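Local coordinates for protein Two-component system sensor histidine kinase (Bacteroides thetaiotaomicron, PDB 3OTT) that provides the extracellular part of a membrane receptor that apparently senses saccharides and probably signals through its kinase and DNA-binding regions to control transcription, at residues T320-Q325 / W360-D365; Q549-G554 / W580-K585; E560-T565 / R598-L603. All coordinates share one frame; numbering follows the deposited sequence.

Interaction 1 (T320-Q325 / W360-D365); sequences TGDGNQ and WYRMGD
D322 meets both R362 and W360. Its OD2 accepts from R362 NH2 at 2.7 Å in a salt bridge whose N-H...O angle, 148°, marks the hydrogen bond as weak; the carboxylate and guanidinium planes stand 79° apart, so one NH2-OD2 link carries the pairing. D322 CB comes obliquely to the far corner of the indole, 3.4 Å from W360 CH2, while G323 O lies 3.5 Å from W360 CZ2 at the ring edge, near its plane. Two residues on from the indole, R362 folds back through bends at chi2 and chi3 to lay its guanidinium over one face of the W360 ring, with R362 CZ 3.9 Å above the ring plane. This contact belongs to the first blade of the second beta-propeller: the loop leading into its innermost strand, 326-331, is joined to its outermost strand, 359-361. N324 passes alongside the indole, its amide plane only 6° from the ring plane and its ND2 3.9 Å from W360 CZ2. An alanine in place of W360 would probably leave R362 without the flat surface beneath its guanidinium and open a gap beside D322 and N324. Farther out, N343 O accepts from W360 NE1, its N donates to N324 OD1 and its ND2 to G323 O, and N324 ND2 donates to G344 O. Beyond R362 the chain reverses in a type II turn, D365 N bonding to R362 O at 3.3 Å.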
# COMPACT_ATOMS: atom_id res chain seq x y z
N THR B 320 3.31 -3.73 0.07
CA THR B 320 2.03 -3.65 0.81
C THR B 320 2.18 -2.69 1.97
O THR B 320 3.29 -2.46 2.42
CB THR B 320 1.68 -5.02 1.44
OG1 THR B 320 1.71 -6.03 0.43
CG2 THR B 320 0.31 -4.99 2.11
N GLY B 321 1.07 -2.15 2.47
CA GLY B 321 1.09 -1.26 3.64
C GLY B 321 0.93 -1.94 5.00
O GLY B 321 0.77 -1.26 6.01
N ASP B 322 0.93 -3.28 5.06
CA ASP B 322 0.84 -4.03 6.35
C ASP B 322 2.02 -3.75 7.29
O ASP B 322 3.15 -3.65 6.86
CB ASP B 322 0.78 -5.54 6.12
CG ASP B 322 -0.57 -6.00 5.54
OD1 ASP B 322 -1.62 -5.62 6.07
OD2 ASP B 322 -0.59 -6.77 4.55
N GLY B 323 1.74 -3.66 8.58
CA GLY B 323 2.75 -3.40 9.55
C GLY B 323 3.37 -4.67 10.11
O GLY B 323 2.83 -5.74 9.92
N ASN B 324 4.53 -4.53 10.76
CA ASN B 324 5.10 -5.56 11.54
C ASN B 324 6.03 -4.92 12.50
O ASN B 324 6.70 -4.00 12.12
CB ASN B 324 5.89 -6.55 10.68
CG ASN B 324 6.02 -7.91 11.33
OD1 ASN B 324 5.88 -8.05 12.53
ND2 ASN B 324 6.19 -8.93 10.53
N GLN B 325 6.10 -5.39 13.73
CA GLN B 325 7.19 -5.03 14.64
C GLN B 325 8.19 -6.21 14.72
O GLN B 325 7.84 -7.31 15.16
CB GLN B 325 6.65 -4.74 16.03
CG GLN B 325 7.76 -4.36 17.06
CD GLN B 325 8.13 -2.91 16.94
OE1 GLN B 325 7.27 -2.07 16.69
NE2 GLN B 325 9.43 -2.60 17.11
N TRP B 360 4.98 -13.69 2.85
CA TRP B 360 4.65 -13.22 4.16
C TRP B 360 3.68 -14.21 4.77
O TRP B 360 2.51 -14.28 4.32
CB TRP B 360 4.00 -11.83 4.09
CG TRP B 360 3.90 -11.14 5.44
CD1 TRP B 360 3.87 -11.72 6.68
CD2 TRP B 360 3.82 -9.72 5.65
NE1 TRP B 360 3.80 -10.75 7.65
CE2 TRP B 360 3.78 -9.51 7.04
CE3 TRP B 360 3.80 -8.60 4.77
CZ2 TRP B 360 3.70 -8.23 7.59
CZ3 TRP B 360 3.72 -7.33 5.31
CH2 TRP B 360 3.68 -7.15 6.71
N TYR B 361 4.18 -14.98 5.76
CA TYR B 361 3.44 -16.04 6.45
C TYR B 361 2.69 -15.45 7.63
O TYR B 361 3.29 -14.75 8.50
CB TYR B 361 4.37 -17.13 6.96
CG TYR B 361 5.00 -17.91 5.86
CD1 TYR B 361 6.21 -17.47 5.26
CD2 TYR B 361 4.39 -19.07 5.36
CE1 TYR B 361 6.79 -18.17 4.17
CE2 TYR B 361 4.99 -19.80 4.27
CZ TYR B 361 6.19 -19.30 3.69
OH TYR B 361 6.78 -19.94 2.64
N ARG B 362 1.37 -15.63 7.63
CA ARG B 362 0.61 -15.23 8.81
C ARG B 362 -0.65 -15.96 9.00
O ARG B 362 -1.11 -16.66 8.08
CB ARG B 362 0.33 -13.75 8.88
CG ARG B 362 -0.48 -13.25 7.86
CD ARG B 362 0.43 -12.42 7.00
NE ARG B 362 0.23 -10.98 7.11
CZ ARG B 362 -0.06 -10.24 6.04
NH1 ARG B 362 -0.18 -10.83 4.85
NH2 ARG B 362 -0.21 -8.92 6.14
N MET B 363 -1.18 -15.81 10.20
CA MET B 363 -2.42 -16.43 10.53
C MET B 363 -3.49 -15.76 9.71
O MET B 363 -3.62 -14.54 9.70
CB MET B 363 -2.68 -16.35 12.05
CG MET B 363 -4.14 -16.47 12.46
SD MET B 363 -4.75 -18.16 12.51
CE MET B 363 -5.24 -18.53 10.83
N GLY B 364 -4.27 -16.58 9.02
CA GLY B 364 -5.44 -16.15 8.28
C GLY B 364 -5.16 -16.14 6.79
O GLY B 364 -6.13 -16.08 6.00
N ASP B 365 -3.86 -16.17 6.40
CA ASP B 365 -3.46 -16.01 5.00
C ASP B 365 -3.85 -17.25 4.26
O ASP B 365 -3.45 -18.35 4.63
CB ASP B 365 -1.96 -15.78 4.82
CG ASP B 365 -1.60 -15.35 3.40
OD1 ASP B 365 -1.27 -16.22 2.56
OD2 ASP B 365 -1.68 -14.14 3.11

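Interaction 2 (Q549-G554 / W580-K585); sequences QSISFG and WIIDRK
Two first torsions bring F553 over the indole of W580: F553 carries CG between its backbone N and carbonyl carbon (chi1 55°), and W580 carries CG opposite its carbonyl carbon (chi1 -61°), which sends both rings into the space separating their strands. The phenyl comes down over one face of the indole, with F553 CD1 3.7 Å from W580 CD2. The ring planes are inclined at 36° and the centroid of the phenyl lies 4.7 Å from that of the five-membered indole ring, an oblique pairing that is neither a stack nor an edge-to-face contact. F553 CB adds a CH-pi contact, 4.3 Å from the centroid of the W580 six-membered ring and over its face. The next residue comes obliquely to the indole: G554 CA lies 3.2 Å from W580 CH2, and a CB modelled on G554 would fall 2.5 Å from W580 CZ2, so the indole and a side chain could not both fit as placed. Farther along the strands, F553 CE2 reaches I582 CD1 at 4.3 Å, and I582 turns its other branch, CG2, to I551 CD1 at the same separation. The seam joins neighbouring blades of the second propeller, the end of strand 547-552 and the residues just after it lying against strand 578-583. V538 packs on I551, F553 and I582 from the first of these blades, and A589 on F553, W580 and I582 from the second. Just past the seam R584 makes salt bridges to D525 and D527, a charged link back to the preceding blade. No hydrogen bond spans the two segments themselves, so between these side chains the contact probably rests on shape fit and dispersion, with polar links between the blades made nearby by R584.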
# COMPACT_ATOMS: atom_id res chain seq x y z
N GLN B 549 32.22 -10.52 35.49
CA GLN B 549 32.49 -9.08 35.58
C GLN B 549 31.26 -8.32 35.06
O GLN B 549 30.52 -8.78 34.19
CB GLN B 549 33.75 -8.70 34.77
CG GLN B 549 34.83 -7.94 35.55
CD GLN B 549 35.92 -7.32 34.63
OE1 GLN B 549 37.02 -7.86 34.53
NE2 GLN B 549 35.61 -6.18 33.97
N SER B 550 31.05 -7.14 35.58
CA SER B 550 29.81 -6.47 35.36
C SER B 550 30.06 -5.00 35.17
O SER B 550 30.97 -4.45 35.77
CB SER B 550 28.94 -6.73 36.60
OG SER B 550 27.66 -6.32 36.27
N ILE B 551 29.27 -4.35 34.32
CA ILE B 551 29.37 -2.89 34.14
C ILE B 551 27.99 -2.30 34.07
O ILE B 551 27.01 -2.99 33.81
CB ILE B 551 30.07 -2.49 32.81
CG1 ILE B 551 29.47 -3.27 31.64
CG2 ILE B 551 31.60 -2.66 32.90
CD1 ILE B 551 29.46 -2.52 30.38
N SER B 552 27.89 -1.00 34.30
CA SER B 552 26.64 -0.32 34.08
C SER B 552 26.95 0.77 33.10
O SER B 552 28.05 1.27 33.04
CB SER B 552 26.07 0.26 35.38
OG SER B 552 26.85 1.35 35.79
N PHE B 553 25.98 1.12 32.28
CA PHE B 553 26.29 2.06 31.25
C PHE B 553 25.17 3.04 31.12
O PHE B 553 24.00 2.69 31.23
CB PHE B 553 26.59 1.36 29.92
CG PHE B 553 25.50 0.45 29.46
CD1 PHE B 553 24.31 0.96 28.94
CD2 PHE B 553 25.65 -0.92 29.56
CE1 PHE B 553 23.28 0.14 28.53
CE2 PHE B 553 24.62 -1.76 29.14
CZ PHE B 553 23.43 -1.22 28.63
N GLY B 554 25.57 4.29 30.93
CA GLY B 554 24.66 5.37 30.56
C GLY B 554 23.85 5.94 31.70
O GLY B 554 24.31 6.04 32.84
N TRP B 580 24.01 1.02 22.38
CA TRP B 580 25.36 0.95 22.95
C TRP B 580 26.18 -0.17 22.31
O TRP B 580 25.66 -1.25 22.08
CB TRP B 580 25.30 0.73 24.47
CG TRP B 580 24.60 1.86 25.15
CD1 TRP B 580 23.26 2.16 25.09
CD2 TRP B 580 25.21 2.89 25.93
NE1 TRP B 580 23.01 3.31 25.79
CE2 TRP B 580 24.19 3.77 26.33
CE3 TRP B 580 26.53 3.14 26.33
CZ2 TRP B 580 24.43 4.87 27.13
CZ3 TRP B 580 26.79 4.23 27.11
CH2 TRP B 580 25.74 5.09 27.51
N ILE B 581 27.44 0.11 22.06
CA ILE B 581 28.41 -0.84 21.58
C ILE B 581 29.49 -1.06 22.67
O ILE B 581 30.10 -0.10 23.15
CB ILE B 581 29.09 -0.27 20.33
CG1 ILE B 581 28.04 -0.00 19.24
CG2 ILE B 581 30.28 -1.20 19.86
CD1 ILE B 581 28.66 0.40 17.84
N ILE B 582 29.74 -2.32 23.02
CA ILE B 582 30.59 -2.66 24.16
C ILE B 582 31.68 -3.60 23.69
O ILE B 582 31.39 -4.63 23.08
CB ILE B 582 29.78 -3.40 25.25
CG1 ILE B 582 28.59 -2.55 25.73
CG2 ILE B 582 30.64 -3.85 26.42
CD1 ILE B 582 27.55 -3.41 26.50
N ASP B 583 32.91 -3.27 24.03
CA ASP B 583 34.02 -4.08 23.55
C ASP B 583 34.06 -5.37 24.34
O ASP B 583 33.98 -5.34 25.55
CB ASP B 583 35.35 -3.33 23.70
CG ASP B 583 36.56 -4.23 23.38
OD1 ASP B 583 36.95 -5.09 24.21
OD2 ASP B 583 37.10 -4.09 22.27
N ARG B 584 34.19 -6.50 23.66
CA ARG B 584 34.09 -7.78 24.34
C ARG B 584 35.22 -8.08 25.34
O ARG B 584 35.03 -8.89 26.25
CB ARG B 584 33.90 -8.92 23.35
CG ARG B 584 32.50 -8.91 22.71
CD ARG B 584 32.19 -10.26 21.98
NE ARG B 584 33.07 -10.61 20.86
CZ ARG B 584 34.02 -11.57 20.88
NH1 ARG B 584 34.25 -12.28 21.98
NH2 ARG B 584 34.75 -11.83 19.80
N LYS B 585 36.38 -7.45 25.17
CA LYS B 585 37.52 -7.73 26.07
C LYS B 585 37.64 -6.70 27.20
O LYS B 585 37.73 -7.09 28.37
CB LYS B 585 38.85 -7.97 25.31
CG LYS B 585 38.87 -9.30 24.46
CD LYS B 585 40.32 -9.65 23.91
CE LYS B 585 40.76 -8.91 22.59
NZ LYS B 585 42.30 -8.82 22.34

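Interaction 3 (E560-T565 / R598-L603); sequences EILSMT and RFTSLL
L562 lays its CD1 methyl against the start of segment 598-603, 3.6 Å from F599 O and 3.7 Å from T600 CG2, the two side chains meeting at a slant. The segments belong to the innermost strands of adjacent blades in the second beta-propeller: strands 561-565 and 601-603 run at 8° to each other with axes 6.1 Å apart, yet no clear hydrogen bond joins them. Each is instead bonded within its own blade and carries a classic bulge there, L562 and S563 facing S574 and T600 and S601 facing G614. L602 has CG opposite its carbonyl carbon (chi1 -61°), which carries L602 CD1 to 3.7 Å from S563 O. Farther along, L602 CB lies 3.7 Å from T565 CG2. T600 turns its hydroxyl the other way, to F326 O and to Q325 NE2 of the next blade, leaving the methyl for L562. The carbonyl of F599, beside L562, is held by the hydroxyl of S574. A water links the two segments, 2.9 Å from S563 OG, and donates a weak hydrogen bond to T600 O at 3.4 Å.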
# COMPACT_ATOMS: atom_id res chain seq x y z
N GLU B 560 15.81 -0.12 29.88
CA GLU B 560 15.57 -1.47 29.44
C GLU B 560 16.36 -1.91 28.21
O GLU B 560 16.45 -1.21 27.23
CB GLU B 560 14.10 -1.66 29.13
CG GLU B 560 13.10 -1.09 30.17
CD GLU B 560 11.65 -1.21 29.68
OE1 GLU B 560 11.42 -1.91 28.65
OE2 GLU B 560 10.74 -0.61 30.33
N ILE B 561 16.88 -3.11 28.27
CA ILE B 561 17.56 -3.71 27.12
C ILE B 561 16.55 -4.44 26.23
O ILE B 561 15.80 -5.29 26.72
CB ILE B 561 18.66 -4.69 27.58
CG1 ILE B 561 19.78 -3.92 28.31
CG2 ILE B 561 19.19 -5.44 26.42
CD1 ILE B 561 21.02 -4.72 28.57
N LEU B 562 16.53 -4.08 24.95
CA LEU B 562 15.55 -4.64 24.01
C LEU B 562 16.12 -5.84 23.19
O LEU B 562 15.41 -6.81 22.95
CB LEU B 562 14.95 -3.55 23.09
CG LEU B 562 14.18 -2.28 23.56
CD1 LEU B 562 13.67 -1.40 22.34
CD2 LEU B 562 13.00 -2.54 24.57
N SER B 563 17.40 -5.75 22.82
CA SER B 563 18.07 -6.73 22.03
C SER B 563 19.58 -6.59 22.22
O SER B 563 20.08 -5.48 22.46
CB SER B 563 17.73 -6.55 20.54
OG SER B 563 18.15 -7.71 19.80
N MET B 564 20.31 -7.70 22.11
CA MET B 564 21.80 -7.66 22.19
C MET B 564 22.35 -8.60 21.14
O MET B 564 21.84 -9.72 21.01
CB MET B 564 22.28 -8.21 23.53
CG MET B 564 22.04 -7.31 24.73
SD MET B 564 22.50 -8.08 26.30
CE MET B 564 24.23 -8.30 26.14
N THR B 565 23.39 -8.20 20.42
CA THR B 565 23.98 -9.16 19.52
C THR B 565 25.50 -9.01 19.39
O THR B 565 26.02 -7.89 19.57
CB THR B 565 23.25 -9.13 18.13
OG1 THR B 565 23.31 -10.43 17.57
CG2 THR B 565 23.83 -8.11 17.16
N ARG B 598 14.02 3.06 17.80
CA ARG B 598 14.41 2.10 18.81
C ARG B 598 14.21 0.67 18.27
O ARG B 598 13.19 0.35 17.62
CB ARG B 598 13.66 2.35 20.11
CG ARG B 598 13.88 3.82 20.68
CD ARG B 598 15.34 4.07 21.08
NE ARG B 598 15.54 5.38 21.69
CZ ARG B 598 16.37 6.31 21.23
NH1 ARG B 598 17.08 6.11 20.13
NH2 ARG B 598 16.49 7.44 21.87
N PHE B 599 15.19 -0.17 18.46
CA PHE B 599 15.26 -1.37 17.70
C PHE B 599 15.02 -2.51 18.61
O PHE B 599 15.67 -2.60 19.61
CB PHE B 599 16.60 -1.45 16.98
CG PHE B 599 16.82 -0.28 16.02
CD1 PHE B 599 15.99 -0.11 14.89
CD2 PHE B 599 17.80 0.65 16.27
CE1 PHE B 599 16.18 0.95 14.01
CE2 PHE B 599 17.99 1.74 15.40
CZ PHE B 599 17.19 1.89 14.28
N THR B 600 14.07 -3.37 18.27
CA THR B 600 13.70 -4.47 19.15
C THR B 600 14.28 -5.79 18.61
O THR B 600 14.02 -6.86 19.15
CB THR B 600 12.20 -4.60 19.22
OG1 THR B 600 11.75 -4.51 17.88
CG2 THR B 600 11.57 -3.46 20.05
N SER B 601 15.15 -5.68 17.61
CA SER B 601 15.75 -6.86 16.99
C SER B 601 17.12 -6.52 16.39
O SER B 601 17.28 -5.44 15.84
CB SER B 601 14.82 -7.26 15.81
OG SER B 601 15.11 -8.61 15.60
N LEU B 602 18.08 -7.41 16.46
CA LEU B 602 19.41 -7.15 15.83
C LEU B 602 19.99 -8.41 15.10
O LEU B 602 19.81 -9.53 15.58
CB LEU B 602 20.45 -6.63 16.86
CG LEU B 602 20.26 -5.31 17.63
CD1 LEU B 602 21.13 -5.26 18.91
CD2 LEU B 602 20.50 -4.01 16.79
N LEU B 603 20.67 -8.22 13.96
CA LEU B 603 21.30 -9.34 13.26
C LEU B 603 22.59 -8.89 12.58
O LEU B 603 22.59 -7.97 11.72
CB LEU B 603 20.36 -9.93 12.19
CG LEU B 603 20.91 -11.06 11.24
CD1 LEU B 603 21.17 -12.38 11.99
CD2 LEU B 603 20.03 -11.35 10.05
O HOH W 1 15.86 -9.55 19.93

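Following the chain from the N terminus, interaction 1 comes first and closes a loop of 34 intervening residues, tying the entry loop of one blade to that blade's outermost strand. It ends before the others begin. Interactions 2 and 3 then cross: segment 560-565 lies inside the loop closed by interaction 2, and segment 598-603 beyond it. Both involve blade 561-591, interaction 2 joining it to the blade before and interaction 3 to the blade after. Packing of F553 CZ on I561 CD1, 4.3 Å apart, connects these two. Interaction 3 also meets interaction 1 through a probable hydrogen bond between Q325 NE2 and T600 OG1, where the last blade adjoins the first.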